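Local coordinates for protein 6-phosphogluconate dehydrogenase (Pseudomonas syringae, PDB 5U5G) that probably catalyses the NADP(H)-dependent reduction of 2-oxopropylphosphonate at a late stage of fosfomycin biosynthesis, as a member of the 3-hydroxyisobutyrate dehydrogenase-like family, at residues A[232-237]-A[277-282]. Sequence-based numbering, arbitrary orientation.
Sequences SNVSLG and SDQCQY. With NAP (NADP nicotinamide-adenine-dinucleotide phosphate), chain E.
Gln279 reaches across to Ser232 and Val234, and Leu236 packs against the turn that carries it. Gln279, Leu236 and Ser232 bury the most surface here. Gln279 CG lies between its own backbone N and carbonyl carbon (chi1 54°), and the chain then runs out extended. This lays the amide obliquely across Val234, with CD 3.4 Å from Val234 CB. Gln279 NE2 donates to Ser232 OG at 3.0 Å, nearly within the amide plane. OE1 of the same amide accepts from Arg239, a residue of the (2-oxopropyl)phosphonic acid pocket, so both ends of the amide are held, which probably fixes its flip.

Ser232 OG in turn donates a hydrogen bond to Asp278 OD1 at 2.7 Å. The backbone N of Ser232 binds the other carboxylate oxygen, Asp278 OD2, also at 2.7 Å. Both oxygens are met on their syn sides, somewhat out of the carboxylate plane. The anti lone pair of OD1 takes the N-H of Cys280, which makes an Asx turn.

The backbones add a single bridge between Ser235 and Asp278. Gln279 N donates to Val234 O, and Leu236 N to Ser277 O at 2.8 Å. Leu236 then starts helix 236-247, which Ser235 N-caps, its OG accepting from Val238 N. The Leu236 side chain lies over the 277-279 backbone, its CD2 3.7 Å from Gln279 CA, and also touches Val269 of helix 257-273.

On the ligand side, the nicotinamide N7N of NADP donates to Asn233 O at 3.0 Å, and Val234 CG2 touches the carboxamide oxygen. Val234 also touches (2-oxopropyl)phosphonic acid. Gln279 is thus a second-shell residue that probably helps to position Val234 and Arg239, while the Asp278 carboxylate probably steadies the chain that leads to the carbonyl of Asn233.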
# COMPACT_ATOMS: atom_id res chain seq x y z
N SER A 232 -1.98 17.07 -3.24
CA SER A 232 -2.34 15.75 -3.73
C SER A 232 -3.69 15.77 -4.43
O SER A 232 -4.12 14.73 -4.96
CB SER A 232 -2.34 14.72 -2.60
OG SER A 232 -3.38 14.94 -1.67
N ASN A 233 -4.35 16.93 -4.44
CA ASN A 233 -5.64 17.16 -5.12
C ASN A 233 -6.77 16.30 -4.56
O ASN A 233 -7.74 16.00 -5.25
CB ASN A 233 -5.50 16.95 -6.63
CG ASN A 233 -4.87 18.14 -7.32
OD1 ASN A 233 -3.82 18.03 -7.96
ND2 ASN A 233 -5.51 19.29 -7.20
N VAL A 234 -6.65 15.90 -3.29
CA VAL A 234 -7.76 15.37 -2.54
C VAL A 234 -7.91 16.22 -1.29
O VAL A 234 -7.03 16.23 -0.42
CB VAL A 234 -7.56 13.89 -2.17
CG1 VAL A 234 -8.83 13.38 -1.48
CG2 VAL A 234 -7.24 13.06 -3.41
N SER A 235 -9.03 16.93 -1.19
CA SER A 235 -9.30 17.74 -0.02
C SER A 235 -9.73 16.86 1.16
O SER A 235 -10.20 15.73 1.00
CB SER A 235 -10.40 18.76 -0.30
OG SER A 235 -11.64 18.09 -0.43
N LEU A 236 -9.58 17.42 2.35
CA LEU A 236 -10.10 16.73 3.53
C LEU A 236 -11.62 16.60 3.47
O LEU A 236 -12.17 15.65 4.02
CB LEU A 236 -9.67 17.45 4.80
CG LEU A 236 -8.19 17.29 5.19
CD1 LEU A 236 -7.78 18.38 6.18
CD2 LEU A 236 -7.92 15.92 5.77
N GLY A 237 -12.29 17.54 2.81
CA GLY A 237 -13.73 17.41 2.62
C GLY A 237 -14.10 16.16 1.86
O GLY A 237 -15.01 15.42 2.26
N SER A 277 -8.34 22.01 2.65
CA SER A 277 -6.94 21.67 2.84
C SER A 277 -6.67 20.21 2.47
O SER A 277 -7.57 19.36 2.42
CB SER A 277 -6.51 21.93 4.28
OG SER A 277 -6.59 23.30 4.58
N ASP A 278 -5.39 19.92 2.20
CA ASP A 278 -4.99 18.64 1.64
C ASP A 278 -5.17 17.51 2.66
O ASP A 278 -4.92 17.69 3.86
CB ASP A 278 -3.53 18.70 1.17
CG ASP A 278 -3.21 17.67 0.11
OD1 ASP A 278 -2.92 16.49 0.45
OD2 ASP A 278 -3.25 18.05 -1.09
N GLN A 279 -5.61 16.35 2.16
CA GLN A 279 -5.65 15.14 2.98
C GLN A 279 -4.33 14.89 3.70
O GLN A 279 -4.31 14.40 4.83
CB GLN A 279 -6.02 13.92 2.12
CG GLN A 279 -5.11 13.74 0.90
CD GLN A 279 -5.43 12.51 0.07
OE1 GLN A 279 -6.30 11.71 0.42
NE2 GLN A 279 -4.72 12.37 -1.05
N CYS A 280 -3.21 15.23 3.07
CA CYS A 280 -1.89 15.02 3.66
C CYS A 280 -1.55 16.01 4.76
O CYS A 280 -0.44 15.94 5.28
CB CYS A 280 -0.81 15.06 2.58
SG CYS A 280 -0.96 13.76 1.34
N GLN A 281 -2.45 16.92 5.13
CA GLN A 281 -2.18 17.82 6.25
C GLN A 281 -2.15 17.12 7.60
O GLN A 281 -1.83 17.75 8.61
CB GLN A 281 -3.19 18.97 6.25
CG GLN A 281 -2.72 20.17 5.42
CD GLN A 281 -1.46 20.79 5.99
OE1 GLN A 281 -1.48 21.37 7.06
NE2 GLN A 281 -0.34 20.64 5.28
N TYR A 282 -2.46 15.82 7.65
CA TYR A 282 -2.11 15.03 8.83
C TYR A 282 -0.65 15.23 9.22
O TYR A 282 -0.32 15.18 10.41
CB TYR A 282 -2.39 13.54 8.57
CG TYR A 282 -2.24 12.64 9.79
CD1 TYR A 282 -2.65 13.06 11.05
CD2 TYR A 282 -1.73 11.35 9.67
CE1 TYR A 282 -2.53 12.21 12.17
CE2 TYR A 282 -1.61 10.50 10.77
CZ TYR A 282 -2.02 10.93 12.01
OH TYR A 282 -1.90 10.08 13.09
PA NAP E . -14.07 19.07 -5.55
O1A NAP E . -14.39 19.52 -4.18
O2A NAP E . -12.75 19.40 -6.20
O5B NAP E . -15.27 19.54 -6.59
C5B NAP E . -16.50 19.16 -6.02
C4B NAP E . -17.57 19.30 -7.13
O4B NAP E . -18.88 19.07 -6.62
C3B NAP E . -17.49 20.75 -7.74
O3B NAP E . -17.83 20.69 -9.09
C2B NAP E . -18.65 21.43 -6.98
O2B NAP E . -19.25 22.44 -7.63
C1B NAP E . -19.65 20.21 -6.94
N9A NAP E . -20.65 20.46 -5.92
C8A NAP E . -20.56 20.27 -4.53
N7A NAP E . -21.69 20.64 -3.86
C5A NAP E . -22.53 21.10 -4.89
C6A NAP E . -23.83 21.63 -4.87
N6A NAP E . -24.53 21.77 -3.70
N1A NAP E . -24.45 22.03 -6.02
C2A NAP E . -23.72 21.87 -7.17
N3A NAP E . -22.48 21.38 -7.34
C4A NAP E . -21.90 21.00 -6.17
O3 NAP E . -14.22 17.45 -5.31
PN NAP E . -13.32 16.54 -6.26
O1N NAP E . -13.44 16.88 -7.69
O2N NAP E . -12.02 16.10 -5.62
O5D NAP E . -14.17 15.02 -6.17
C5D NAP E . -15.28 15.01 -6.95
C4D NAP E . -15.81 13.59 -6.93
O4D NAP E . -14.79 12.68 -7.42
C3D NAP E . -16.11 13.16 -5.43
O3D NAP E . -17.25 12.35 -5.43
C2D NAP E . -14.88 12.37 -5.05
O2D NAP E . -15.13 11.37 -4.10
C1D NAP E . -14.55 11.70 -6.42
N1N NAP E . -13.15 11.33 -6.50
C2N NAP E . -12.11 12.28 -6.32
C3N NAP E . -10.80 11.88 -6.49
C7N NAP E . -9.70 12.84 -6.34
O7N NAP E . -8.52 12.53 -6.53
N7N NAP E . -9.98 14.16 -6.03
C4N NAP E . -10.45 10.47 -6.90
C5N NAP E . -11.60 9.58 -7.05
C6N NAP E . -12.85 10.00 -6.84
P2B NAP E . -18.44 24.09 -7.43
O1X NAP E . -17.26 23.87 -8.33
O2X NAP E . -19.52 25.05 -7.93
O3X NAP E . -18.19 24.06 -5.94